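Local coordinates for Cif-like 1 (Burkholderia cenocepacia, PDB 7JQY), which is a Cif-like epoxide hydrolase of the alpha/beta hydrolase fold that probably opens epoxides with water to give vicinal diols, at residues B[194-199]-B[203-208]; B[20-25]-B[59-64]; B[128-133]-B[244-249]; B[266-269]-B[273-276]; B[177-182]-B[223-228]. The protein carries 1 engineered substitution. All coordinates share one frame; numbering follows the deposited sequence.

Interaction 1. Residues B[194-199]-B[203-208]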
# COMPACT_ATOMS: atom_id res chain seq x y z
N PHE B 194 -5.82 9.65 20.25
CA PHE B 194 -7.00 10.20 20.90
C PHE B 194 -7.01 9.85 22.39
O PHE B 194 -7.26 10.71 23.24
CB PHE B 194 -8.26 9.66 20.21
CG PHE B 194 -9.51 10.33 20.64
CD1 PHE B 194 -10.16 9.92 21.79
CD2 PHE B 194 -10.05 11.37 19.89
CE1 PHE B 194 -11.33 10.55 22.21
CE2 PHE B 194 -11.22 12.00 20.30
CZ PHE B 194 -11.86 11.59 21.46
N TYR B 195 -6.67 8.63 22.71
CA TYR B 195 -6.68 8.19 24.06
C TYR B 195 -5.61 8.81 24.92
O TYR B 195 -5.91 9.30 25.94
CB TYR B 195 -6.53 6.67 24.10
CG TYR B 195 -7.53 5.94 24.90
CD1 TYR B 195 -8.70 5.54 24.36
CD2 TYR B 195 -7.30 5.63 26.19
CE1 TYR B 195 -9.63 4.85 25.09
CE2 TYR B 195 -8.22 4.96 26.93
CZ TYR B 195 -9.38 4.56 26.36
OH TYR B 195 -10.29 3.88 27.08
N LYS B 196 -4.38 8.82 24.46
CA LYS B 196 -3.28 9.27 25.30
C LYS B 196 -3.33 10.77 25.55
O LYS B 196 -2.91 11.24 26.61
CB LYS B 196 -1.95 8.88 24.68
CG LYS B 196 -1.67 7.39 24.73
CD LYS B 196 -0.29 7.12 24.22
CE LYS B 196 -0.19 5.83 23.45
NZ LYS B 196 1.24 5.37 23.44
N LYS B 197 -3.87 11.55 24.60
CA LYS B 197 -3.99 12.98 24.80
C LYS B 197 -4.96 13.33 25.93
O LYS B 197 -4.85 14.42 26.50
CB LYS B 197 -4.45 13.65 23.50
CG LYS B 197 -3.31 14.12 22.64
CD LYS B 197 -3.75 14.59 21.28
CE LYS B 197 -2.59 15.31 20.60
NZ LYS B 197 -2.00 14.49 19.51
N ARG B 198 -5.87 12.43 26.28
CA ARG B 198 -6.87 12.69 27.30
C ARG B 198 -6.65 11.91 28.58
O ARG B 198 -7.42 12.06 29.53
CB ARG B 198 -8.27 12.38 26.74
CG ARG B 198 -8.71 13.31 25.61
CD ARG B 198 -9.88 12.70 24.79
NE ARG B 198 -10.45 13.69 23.88
CZ ARG B 198 -9.89 14.06 22.74
NH1 ARG B 198 -8.74 13.51 22.34
NH2 ARG B 198 -10.48 14.99 21.99
N THR B 199 -5.64 11.04 28.62
CA THR B 199 -5.36 10.31 29.85
C THR B 199 -4.37 11.11 30.70
O THR B 199 -3.67 12.00 30.21
CB THR B 199 -4.80 8.91 29.55
OG1 THR B 199 -4.87 8.10 30.74
CG2 THR B 199 -3.36 8.98 29.08
N LEU B 203 -1.26 4.47 30.53
CA LEU B 203 -1.89 3.20 30.18
C LEU B 203 -1.00 2.40 29.24
O LEU B 203 -0.09 2.93 28.59
CB LEU B 203 -3.25 3.43 29.53
CG LEU B 203 -4.10 4.43 30.32
CD1 LEU B 203 -5.23 4.95 29.45
CD2 LEU B 203 -4.64 3.74 31.56
N SER B 204 -1.27 1.10 29.16
CA SER B 204 -0.48 0.24 28.30
C SER B 204 -1.04 0.30 26.89
O SER B 204 -2.26 0.35 26.71
CB SER B 204 -0.49 -1.20 28.81
OG SER B 204 -0.14 -2.11 27.77
N ASN B 205 -0.14 0.36 25.91
CA ASN B 205 -0.57 0.37 24.51
C ASN B 205 -1.39 -0.86 24.17
O ASN B 205 -2.31 -0.79 23.36
CB ASN B 205 0.64 0.43 23.58
CG ASN B 205 1.34 1.77 23.60
OD1 ASN B 205 0.77 2.78 24.00
ND2 ASN B 205 2.58 1.77 23.14
N ASP B 206 -1.06 -2.01 24.77
CA ASP B 206 -1.78 -3.22 24.45
C ASP B 206 -3.25 -3.12 24.84
O ASP B 206 -4.11 -3.66 24.15
CB ASP B 206 -1.15 -4.43 25.13
CG ASP B 206 0.29 -4.66 24.71
OD1 ASP B 206 0.74 -4.05 23.71
OD2 ASP B 206 0.97 -5.44 25.40
N ASP B 207 -3.55 -2.39 25.92
CA ASP B 207 -4.95 -2.25 26.33
C ASP B 207 -5.71 -1.35 25.37
O ASP B 207 -6.83 -1.68 24.95
CB ASP B 207 -5.02 -1.66 27.75
CG ASP B 207 -4.86 -2.71 28.83
OD1 ASP B 207 -5.21 -3.89 28.59
OD2 ASP B 207 -4.39 -2.33 29.92
N ILE B 208 -5.13 -0.20 25.00
CA ILE B 208 -5.81 0.69 24.06
C ILE B 208 -5.98 0.02 22.70
O ILE B 208 -7.00 0.22 22.02
CB ILE B 208 -5.05 2.04 23.96
CG1 ILE B 208 -4.77 2.61 25.35
CG2 ILE B 208 -5.86 3.05 23.15
CD1 ILE B 208 -3.66 3.64 25.37

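Interaction 2. Residues B[20-25]-B[59-64]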
# COMPACT_ATOMS: atom_id res chain seq x y z
N ALA B 20 -6.46 -11.03 36.87
CA ALA B 20 -6.35 -12.47 37.12
C ALA B 20 -7.70 -13.07 37.50
O ALA B 20 -8.45 -12.49 38.28
CB ALA B 20 -5.34 -12.73 38.22
N GLY B 21 -8.02 -14.22 36.91
CA GLY B 21 -9.25 -14.92 37.21
C GLY B 21 -10.48 -14.46 36.45
O GLY B 21 -11.54 -15.06 36.60
N PHE B 22 -10.36 -13.39 35.65
CA PHE B 22 -11.52 -12.88 34.92
C PHE B 22 -12.11 -13.94 33.99
O PHE B 22 -13.33 -14.02 33.84
CB PHE B 22 -11.11 -11.64 34.13
CG PHE B 22 -12.27 -10.86 33.56
CD1 PHE B 22 -12.91 -11.28 32.41
CD2 PHE B 22 -12.69 -9.67 34.17
CE1 PHE B 22 -13.97 -10.55 31.88
CE2 PHE B 22 -13.75 -8.95 33.65
CZ PHE B 22 -14.39 -9.39 32.50
N GLU B 23 -11.26 -14.76 33.36
CA GLU B 23 -11.72 -15.70 32.33
C GLU B 23 -12.70 -16.73 32.88
O GLU B 23 -13.64 -17.12 32.18
CB GLU B 23 -10.54 -16.40 31.67
CG GLU B 23 -9.83 -15.58 30.62
CD GLU B 23 -8.73 -14.71 31.19
OE1 GLU B 23 -8.64 -14.59 32.44
OE2 GLU B 23 -7.94 -14.16 30.40
N ARG B 24 -12.48 -17.19 34.10
CA ARG B 24 -13.30 -18.24 34.68
C ARG B 24 -14.60 -17.70 35.24
O ARG B 24 -15.51 -18.47 35.54
CB ARG B 24 -12.52 -18.96 35.79
CG ARG B 24 -11.37 -19.74 35.25
CD ARG B 24 -11.87 -21.08 34.75
NE ARG B 24 -11.22 -21.50 33.52
CZ ARG B 24 -11.67 -21.27 32.29
NH1 ARG B 24 -12.80 -20.60 32.09
NH2 ARG B 24 -10.99 -21.72 31.25
N ARG B 25 -14.70 -16.38 35.38
CA ARG B 25 -15.90 -15.78 35.98
C ARG B 25 -16.88 -15.05 35.06
O ARG B 25 -18.02 -14.81 35.47
CB ARG B 25 -15.50 -14.87 37.14
CG ARG B 25 -14.90 -15.59 38.33
CD ARG B 25 -14.55 -14.62 39.45
NE ARG B 25 -15.70 -13.81 39.84
CZ ARG B 25 -16.58 -14.16 40.78
NH1 ARG B 25 -17.59 -13.35 41.07
NH2 ARG B 25 -16.44 -15.31 41.42
N GLN B 59 -14.65 2.80 22.68
CA GLN B 59 -14.51 1.76 23.68
C GLN B 59 -15.42 0.58 23.35
O GLN B 59 -16.19 0.61 22.40
CB GLN B 59 -14.82 2.31 25.08
CG GLN B 59 -14.08 3.62 25.38
CD GLN B 59 -14.28 4.08 26.80
OE1 GLN B 59 -15.42 4.26 27.26
NE2 GLN B 59 -13.19 4.26 27.52
N THR B 60 -15.26 -0.47 24.14
CA THR B 60 -16.13 -1.63 24.17
C THR B 60 -16.37 -1.96 25.63
O THR B 60 -15.91 -1.24 26.52
CB THR B 60 -15.49 -2.84 23.46
OG1 THR B 60 -14.31 -3.21 24.17
CG2 THR B 60 -15.17 -2.53 22.00
N TRP B 61 -17.05 -3.09 25.87
CA TRP B 61 -17.22 -3.58 27.24
C TRP B 61 -15.88 -3.69 27.97
O TRP B 61 -15.83 -3.59 29.20
CB TRP B 61 -17.91 -4.95 27.22
CG TRP B 61 -16.98 -6.06 26.78
CD1 TRP B 61 -16.83 -6.54 25.51
CD2 TRP B 61 -16.06 -6.78 27.60
NE1 TRP B 61 -15.87 -7.53 25.49
CE2 TRP B 61 -15.38 -7.70 26.76
CE3 TRP B 61 -15.73 -6.75 28.96
CZ2 TRP B 61 -14.41 -8.57 27.24
CZ3 TRP B 61 -14.76 -7.63 29.44
CH2 TRP B 61 -14.11 -8.52 28.58
N TYR B 62 -14.79 -3.91 27.22
CA TYR B 62 -13.49 -4.18 27.81
C TYR B 62 -13.03 -3.07 28.75
O TYR B 62 -12.13 -3.29 29.57
CB TYR B 62 -12.47 -4.41 26.69
CG TYR B 62 -11.05 -4.73 27.12
CD1 TYR B 62 -10.68 -6.02 27.50
CD2 TYR B 62 -10.06 -3.75 27.10
CE1 TYR B 62 -9.37 -6.32 27.87
CE2 TYR B 62 -8.75 -4.04 27.46
CZ TYR B 62 -8.41 -5.33 27.85
OH TYR B 62 -7.11 -5.61 28.21
N THR B 63 -13.62 -1.87 28.65
CA THR B 63 -13.20 -0.79 29.53
C THR B 63 -13.58 -1.02 30.98
O THR B 63 -12.96 -0.43 31.87
CB THR B 63 -13.75 0.55 29.02
OG1 THR B 63 -13.02 1.62 29.63
CG2 THR B 63 -15.23 0.72 29.34
N TRP B 64 -14.54 -1.90 31.26
CA TRP B 64 -15.00 -2.20 32.61
C TRP B 64 -14.26 -3.38 33.22
O TRP B 64 -14.70 -3.90 34.25
CB TRP B 64 -16.50 -2.49 32.61
CG TRP B 64 -17.30 -1.38 31.99
CD1 TRP B 64 -17.88 -1.38 30.76
CD2 TRP B 64 -17.60 -0.11 32.56
NE1 TRP B 64 -18.52 -0.20 30.53
CE2 TRP B 64 -18.37 0.61 31.63
CE3 TRP B 64 -17.28 0.50 33.79
CZ2 TRP B 64 -18.83 1.91 31.87
CZ3 TRP B 64 -17.75 1.80 34.03
CH2 TRP B 64 -18.51 2.48 33.07

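Interaction 3. Residues B[128-133]-B[244-249]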
# COMPACT_ATOMS: atom_id res chain seq x y z
N VAL B 128 -26.82 7.27 26.55
CA VAL B 128 -27.77 6.16 26.53
C VAL B 128 -28.33 5.91 27.93
O VAL B 128 -29.54 5.75 28.12
CB VAL B 128 -27.10 4.90 25.96
CG1 VAL B 128 -28.12 3.79 25.77
CG2 VAL B 128 -26.39 5.23 24.66
N ALA B 129 -27.45 5.89 28.94
CA ALA B 129 -27.91 5.63 30.30
C ALA B 129 -28.88 6.70 30.77
O ALA B 129 -29.88 6.39 31.43
CB ALA B 129 -26.72 5.52 31.25
N TYR B 130 -28.61 7.97 30.44
CA TYR B 130 -29.54 9.03 30.83
C TYR B 130 -30.87 8.87 30.11
O TYR B 130 -31.94 8.98 30.73
CB TYR B 130 -28.94 10.40 30.53
CG TYR B 130 -29.96 11.50 30.65
CD1 TYR B 130 -30.46 11.88 31.89
CD2 TYR B 130 -30.46 12.15 29.52
CE1 TYR B 130 -31.41 12.89 32.01
CE2 TYR B 130 -31.42 13.14 29.63
CZ TYR B 130 -31.89 13.50 30.87
OH TYR B 130 -32.84 14.49 30.98
N ALA B 131 -30.83 8.61 28.80
CA ALA B 131 -32.06 8.41 28.03
C ALA B 131 -32.84 7.21 28.54
O ALA B 131 -34.07 7.20 28.48
CB ALA B 131 -31.74 8.25 26.55
N TYR B 132 -32.14 6.20 29.06
CA TYR B 132 -32.82 5.08 29.69
C TYR B 132 -33.59 5.55 30.92
O TYR B 132 -34.79 5.26 31.06
CB TYR B 132 -31.79 4.00 30.08
CG TYR B 132 -32.34 2.60 30.34
CD1 TYR B 132 -33.57 2.40 30.96
CD2 TYR B 132 -31.59 1.48 29.98
CE1 TYR B 132 -34.05 1.12 31.20
CE2 TYR B 132 -32.06 0.20 30.22
CZ TYR B 132 -33.29 0.03 30.82
OH TYR B 132 -33.74 -1.25 31.06
N ALA B 133 -32.93 6.31 31.80
CA ALA B 133 -33.59 6.78 33.01
C ALA B 133 -34.70 7.78 32.70
O ALA B 133 -35.71 7.81 33.40
CB ALA B 133 -32.57 7.41 33.96
N HIS B 244 -38.23 17.15 33.12
CA HIS B 244 -38.62 16.29 34.22
C HIS B 244 -37.31 15.77 34.78
O HIS B 244 -36.66 14.92 34.17
CB HIS B 244 -39.52 15.16 33.72
CG HIS B 244 -40.76 15.62 33.01
ND1 HIS B 244 -41.78 16.29 33.66
CD2 HIS B 244 -41.15 15.49 31.72
CE1 HIS B 244 -42.75 16.54 32.80
NE2 HIS B 244 -42.39 16.07 31.62
N LYS B 245 -36.89 16.32 35.90
CA LYS B 245 -35.62 15.89 36.46
C LYS B 245 -35.77 14.48 37.00
O LYS B 245 -36.86 14.06 37.42
CB LYS B 245 -35.17 16.88 37.53
CG LYS B 245 -34.89 18.26 36.93
CD LYS B 245 -33.67 18.94 37.52
CE LYS B 245 -33.98 19.59 38.85
NZ LYS B 245 -32.94 20.60 39.24
N LEU B 246 -34.67 13.74 36.97
CA LEU B 246 -34.73 12.33 37.33
C LEU B 246 -34.97 12.18 38.82
O LEU B 246 -34.41 12.94 39.63
CB LEU B 246 -33.44 11.61 36.92
CG LEU B 246 -33.10 11.60 35.42
CD1 LEU B 246 -31.69 11.07 35.20
CD2 LEU B 246 -34.12 10.79 34.63
N PRO B 247 -35.80 11.22 39.23
CA PRO B 247 -36.13 11.05 40.65
C PRO B 247 -35.19 10.12 41.42
O PRO B 247 -35.08 10.23 42.64
CB PRO B 247 -37.55 10.48 40.61
CG PRO B 247 -37.56 9.67 39.34
CD PRO B 247 -36.63 10.35 38.36
N MET B 248 -34.56 9.18 40.73
CA MET B 248 -33.72 8.21 41.41
C MET B 248 -32.38 8.84 41.80
O MET B 248 -31.94 9.82 41.18
CB MET B 248 -33.50 6.98 40.52
CG MET B 248 -32.48 7.17 39.42
SD MET B 248 -33.10 8.19 38.06
CE MET B 248 -34.50 7.21 37.52
N PRO B 249 -31.70 8.29 42.81
CA PRO B 249 -30.38 8.83 43.18
C PRO B 249 -29.38 8.71 42.04
O PRO B 249 -29.34 7.72 41.31
CB PRO B 249 -29.97 7.95 44.37
CG PRO B 249 -31.24 7.41 44.91
CD PRO B 249 -32.15 7.23 43.73
O HOH W 1 -33.97 15.07 33.30

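Interaction 4. Residues B[266-269]-B[273-276]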
# COMPACT_ATOMS: atom_id res chain seq x y z
N MET B 266 -23.17 19.26 35.64
CA MET B 266 -23.99 18.78 34.54
C MET B 266 -25.12 17.90 35.05
O MET B 266 -26.26 18.01 34.58
CB MET B 266 -23.11 18.02 33.54
CG MET B 266 -23.84 17.49 32.34
SD MET B 266 -24.53 15.85 32.57
CE MET B 266 -23.20 14.96 33.37
N ALA B 267 -24.83 17.04 36.02
CA ALA B 267 -25.83 16.11 36.52
C ALA B 267 -26.93 16.83 37.29
O ALA B 267 -28.08 16.37 37.31
CB ALA B 267 -25.18 15.06 37.42
N ARG B 268 -26.61 17.97 37.92
CA ARG B 268 -27.61 18.67 38.71
C ARG B 268 -28.65 19.36 37.86
O ARG B 268 -29.72 19.71 38.37
CB ARG B 268 -26.94 19.69 39.63
CG ARG B 268 -26.22 19.08 40.80
CD ARG B 268 -25.81 20.15 41.76
NE ARG B 268 -25.14 19.62 42.94
CZ ARG B 268 -23.95 20.03 43.35
NH1 ARG B 268 -23.30 20.97 42.68
NH2 ARG B 268 -23.41 19.48 44.44
N GLU B 269 -28.38 19.55 36.56
CA GLU B 269 -29.43 20.01 35.67
C GLU B 269 -30.38 18.90 35.26
O GLU B 269 -31.46 19.20 34.73
CB GLU B 269 -28.85 20.63 34.39
CG GLU B 269 -27.47 21.21 34.50
CD GLU B 269 -26.94 21.68 33.15
OE1 GLU B 269 -25.71 21.68 32.95
OE2 GLU B 269 -27.77 22.04 32.29
N ASP B 273 -31.71 14.39 42.99
CA ASP B 273 -30.94 13.75 44.05
C ASP B 273 -29.58 13.38 43.46
O ASP B 273 -29.39 12.30 42.90
CB ASP B 273 -31.68 12.51 44.59
CG ASP B 273 -30.94 11.85 45.73
OD1 ASP B 273 -29.96 12.43 46.22
OD2 ASP B 273 -31.35 10.74 46.15
N VAL B 274 -28.61 14.29 43.60
CA VAL B 274 -27.30 14.13 42.98
C VAL B 274 -26.22 14.29 44.03
O VAL B 274 -26.30 15.18 44.89
CB VAL B 274 -27.07 15.14 41.83
CG1 VAL B 274 -25.73 14.88 41.17
CG2 VAL B 274 -28.19 15.07 40.81
N ARG B 275 -25.20 13.44 43.94
CA ARG B 275 -24.01 13.53 44.76
C ARG B 275 -22.84 13.17 43.85
O ARG B 275 -23.01 12.44 42.87
CB ARG B 275 -24.06 12.61 45.99
CG ARG B 275 -23.60 11.18 45.76
CD ARG B 275 -24.74 10.32 45.23
NE ARG B 275 -25.76 10.08 46.24
CZ ARG B 275 -27.05 10.40 46.10
NH1 ARG B 275 -27.47 10.99 44.99
NH2 ARG B 275 -27.91 10.14 47.07
N GLY B 276 -21.67 13.71 44.16
CA GLY B 276 -20.55 13.51 43.26
C GLY B 276 -19.21 13.55 43.96
O GLY B 276 -19.09 13.89 45.14

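Interaction 5. Residues B[177-182]-B[223-228]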
# COMPACT_ATOMS: atom_id res chain seq x y z
N ASP B 177 -18.62 9.55 5.39
CA ASP B 177 -17.71 8.98 4.39
C ASP B 177 -16.31 9.59 4.43
O ASP B 177 -15.32 8.88 4.24
CB ASP B 177 -18.31 9.10 2.98
CG ASP B 177 -19.74 8.64 2.94
OD1 ASP B 177 -20.59 9.40 2.45
OD2 ASP B 177 -20.01 7.50 3.40
N ILE B 178 -16.21 10.90 4.66
CA ILE B 178 -14.88 11.50 4.73
C ILE B 178 -14.12 10.94 5.92
O ILE B 178 -12.94 10.57 5.80
CB ILE B 178 -14.98 13.04 4.82
CG1 ILE B 178 -15.44 13.64 3.49
CG2 ILE B 178 -13.64 13.61 5.25
CD1 ILE B 178 -14.48 13.41 2.34
N ALA B 179 -14.78 10.87 7.08
CA ALA B 179 -14.16 10.35 8.29
C ALA B 179 -13.72 8.89 8.12
O ALA B 179 -12.61 8.52 8.50
CB ALA B 179 -15.12 10.48 9.47
N GLU B 180 -14.60 8.06 7.53
CA GLU B 180 -14.26 6.66 7.31
C GLU B 180 -13.11 6.53 6.33
O GLU B 180 -12.18 5.74 6.54
CB GLU B 180 -15.49 5.89 6.79
CG GLU B 180 -16.59 5.74 7.84
CD GLU B 180 -17.59 6.88 7.83
OE1 GLU B 180 -17.20 8.03 7.53
OE2 GLU B 180 -18.78 6.64 8.15
N MET B 181 -13.12 7.32 5.26
CA MET B 181 -12.06 7.23 4.27
C MET B 181 -10.72 7.67 4.84
O MET B 181 -9.67 7.11 4.48
CB MET B 181 -12.45 8.06 3.05
CG MET B 181 -11.29 8.56 2.23
SD MET B 181 -11.91 9.85 1.17
CE MET B 181 -11.18 11.32 1.94
N LEU B 182 -10.72 8.69 5.71
CA LEU B 182 -9.45 9.16 6.27
C LEU B 182 -8.90 8.19 7.30
O LEU B 182 -7.69 7.94 7.35
CB LEU B 182 -9.64 10.54 6.90
CG LEU B 182 -9.93 11.72 5.98
CD1 LEU B 182 -10.00 12.99 6.81
CD2 LEU B 182 -8.87 11.83 4.91
N ALA B 223 -20.37 2.88 12.14
CA ALA B 223 -21.36 2.84 13.21
C ALA B 223 -20.96 3.76 14.35
O ALA B 223 -21.81 4.42 14.96
CB ALA B 223 -21.52 1.41 13.73
N GLY B 224 -19.67 3.80 14.68
CA GLY B 224 -19.22 4.72 15.72
C GLY B 224 -19.45 6.17 15.37
O GLY B 224 -19.94 6.95 16.19
N PHE B 225 -19.18 6.55 14.11
CA PHE B 225 -19.33 7.94 13.70
C PHE B 225 -20.80 8.36 13.61
O PHE B 225 -21.11 9.54 13.74
CB PHE B 225 -18.63 8.18 12.37
CG PHE B 225 -17.14 8.07 12.45
CD1 PHE B 225 -16.47 8.41 13.62
CD2 PHE B 225 -16.40 7.60 11.37
CE1 PHE B 225 -15.09 8.30 13.70
CE2 PHE B 225 -15.03 7.48 11.44
CZ PHE B 225 -14.37 7.83 12.61
N GLU B 226 -21.70 7.41 13.34
CA GLU B 226 -23.13 7.70 13.31
C GLU B 226 -23.67 8.09 14.68
O GLU B 226 -24.72 8.75 14.76
CB GLU B 226 -23.90 6.50 12.76
CG GLU B 226 -23.63 6.18 11.29
CD GLU B 226 -24.15 7.25 10.34
OE1 GLU B 226 -25.17 7.90 10.67
OE2 GLU B 226 -23.55 7.44 9.26
N LEU B 227 -23.01 7.68 15.76
CA LEU B 227 -23.38 8.19 17.07
C LEU B 227 -23.21 9.71 17.11
O LEU B 227 -24.08 10.42 17.64
CB LEU B 227 -22.52 7.55 18.16
CG LEU B 227 -22.46 6.03 18.20
CD1 LEU B 227 -21.29 5.53 19.05
CD2 LEU B 227 -23.77 5.55 18.76
N TYR B 228 -22.12 10.21 16.53
CA TYR B 228 -21.83 11.64 16.47
C TYR B 228 -22.69 12.35 15.43
O TYR B 228 -23.03 13.52 15.60
CB TYR B 228 -20.35 11.86 16.17
CG TYR B 228 -19.42 11.39 17.28
CD1 TYR B 228 -18.86 12.30 18.17
CD2 TYR B 228 -19.11 10.04 17.44
CE1 TYR B 228 -18.03 11.88 19.19
CE2 TYR B 228 -18.27 9.61 18.46
CZ TYR B 228 -17.73 10.55 19.33
OH TYR B 228 -16.91 10.14 20.35

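Interaction 1. Residues B[194-199]-B[203-208]
Ile208 leans its CG2 methyl against the root of the Tyr195 ring, where two consecutive cap helices, 187-198 and 205-215, meet across the short loop that joins them. The cap lies in the chain between strands 140-146 and 250-255 of the alpha/beta hydrolase fold. Ile208 CG2 comes to 3.8 Å from Tyr195 CG and makes an off-centre CH-pi contact, 29° from the ring normal. A second methyl reaches the same ring differently: Leu203 crosses Tyr195 at about a right angle, and its CD1 lies near the ring plane at the edge, 3.9 Å from Tyr195 CE2. That methyl also meets Thr199 OG1 at 3.4 Å, the two side chains sliding past each other in opposite directions; the hydroxyl itself is bonded to Val201 O. Trp285 stacks on the Tyr195 ring, and the hydroxyl at its tip bonds to Asp288. Towards the polar margin Lys196 bends at chi3 and crosses Asn205 at about a right angle. Its ammonium is shared with Glu88 of a second subunit, in a salt bridge, so this corner of the cap also belongs to an interface of the octamer. Within the cap, Lys196 NZ donates to Asn205 OD1 at 2.7 Å, with a C=O...N angle of 130° and the donor a little out of the carbonyl plane.

Interaction 2. Residues B[20-25]-B[59-64]
Phe22 and Trp61 meet by their outermost ring atoms alone, although the backbones stay far apart: the nearest CA atoms, Phe22 CA and Tyr62 CA, are separated by 11.4 Å. The contact ties the N-terminal turn at 22-25 to the loop after strand 50-54 of the alpha/beta hydrolase fold. Residues 59-64 come directly after an HGxP sequence, which in related epoxide hydrolases helps form the oxyanion hole. The side chains arrive from opposite directions. Phe22 CZ comes to 3.5 Å from Trp61 CZ3, and Phe22 CE1 is 3.9 Å from Trp61 CH2. The planes are near parallel, 24° apart, yet the phenyl ring and the six-membered ring of the indole are so far slid apart that they barely overlap, with centroids separated by 5.8 Å. Trp61 directs its indole to Phe22, with CG between the backbone N and the carbonyl carbon (chi1 75°), while Phe22 extends with CG opposite its own backbone N. Other groups complete the cluster: Phe26 stacks on Phe22, Met68 and Pro69 of helix 68-73 touch it, and His39 meets Trp61. Met13 of a third subunit also packs on Trp61, placing the aromatic pair beside an interface of the assembly. The backbone that presents the indole is a 3-10 turn over 61-63, whose start is overlapped by an ST turn at Thr60. There Tyr62 N donates to Thr60 OG1 at 3.2 Å, with an N-H...O angle of 154°.

Interaction 3. Residues B[128-133]-B[244-249]
Tyr130 swings its ring out with CG opposite the backbone N (chi1 168°), and Leu246 places CG opposite its own carbonyl carbon (chi1 -61°), so that a leucine methyl and a tyrosine edge converge. The contact packs helix 124-135, which follows the probable nucleophile elbow of the alpha/beta hydrolase fold, against the irregular loop leading into strand 250-255. Leu246 CD1 lies near the plane of the Tyr130 ring, 3.6 Å from CD1 of that ring. The other methyl, Leu246 CD2, turns to the helix backbone and sits 3.6 Å from Ala133 O, while also covering the methyl of Ala133 at 3.8 Å from its CB. The leucine forks over the helix, CD1 meeting the ring and also lying near Ala133 CB, CD2 meeting the backbone of Ala133. Met248 adds a lighter touch: its chain, bent at chi2 and chi3, brings CE to 4.1 Å from Ala133 CB. All four of these side chains are buried. Phe238 of helix 231-241 meets the Tyr130 ring edge-to-face, and Leu143 of strand 140-146 touches Leu246 from the sheet. A water carries the polar end of the tyrosine across to the loop. It lies in the ring plane, 2.6 Å from Tyr130 OH, and 2.8 Å from His244 O, to which it can donate.

Interaction 4. Residues B[266-269]-B[273-276]
Val274 presses both methyls against the last turn of helix 262-268, and the tight part of the contact lies at Ala267. Val274 CG1, set opposite the backbone N of its own residue (chi1 -177°), meets Ala267 CB at 3.8 Å. The other branch reaches backbone instead, with Val274 CG2 3.7 Å from Ala267 O. Ala267 points its methyl at the strand; the nearest CA atoms, of Arg268 and Val274, are 6.2 Å apart. No hydrogen bond joins the two segments; they meet by van der Waals packing. The solvent side is looser. There Arg268 passes over the valine at an oblique angle, touching it through the aliphatic base of its chain, with Arg268 CG 4.2 Å from Val274 CB. Beyond CG the arginine runs extended along an exposed surface. Arg275, next on the strand, turns away from the helix and folds back to Asp273, where Arg275 NH1 and Asp273 OD1 form a salt bridge of 3.1 Å with weak hydrogen-bond geometry; Glu304 is a second acidic partner of this arginine. Helix 262-268 lies in the crossover connection of a beta-alpha-beta unit between the parallel strands 250-255 and 274-279. Ala267 also touches Ala252 of the first strand, while Val274 lies on the second, which is the outermost strand at this end of the chain's sheet.

Interaction 5. Residues B[177-182]-B[223-228]
Arg229 NH1 is gripped by two carboxylates, forming salt bridges with Glu180 OE2, which lies beside Phe225, and with Glu226 OE2. The two acidic oxygens, Glu180 OE2 and Glu226 OE2, lie 5.0 Å apart, and the arginine would be expected to offset their repulsion; Glu226 OE2 has Arg176 NE as a further partner. Glu180 bends sharply at chi2 (90°), which folds the carboxylate back past the phenylalanine. Glu180 CD sits near the ring plane, 3.8 Å from Phe225 CD2, and the carboxylate stands almost upright to the ring, the planes 83° apart. Its other oxygen, Glu180 OE1, accepts a weak bond from Asp177 N at the start of helix 178-183. This helix and helix 220-229 both belong to the cap of the alpha/beta hydrolase fold, and Phe225 packs across from one to the other. Its CE2 meets Ala179 CB at 3.6 Å, the methyl approaching obliquely. His173 meets the same ring with planes at about 45°. Asp177 OD2, on the N-cap residue, forms a salt bridge with Arg222 NE of a neighbouring subunit.

Overall arrangement
Interactions 1 and 5 are both cap contacts, about 21 Å apart between centres, and interaction 1 is nested in the chain loop that interaction 5 closes; their helices follow one another, 178-183 into 187-198 and 205-215 into 220-229. Interaction 2 touches interaction 1 directly: Asp207 OD1 lies 2.6 Å from Tyr62 OH, and Tyr195 OH 3.0 Å from Gln59 NE2, both probable hydrogen bonds between cap and core loop. Interactions 3 and 4 adjoin, about 11 Å between centres, Pro249 packing on Asp273. Interaction 3 lies across the chain's centre from interactions 1 and 2. Its helix 124-135 follows the probable nucleophile elbow, where Ser123 is the engineered residue.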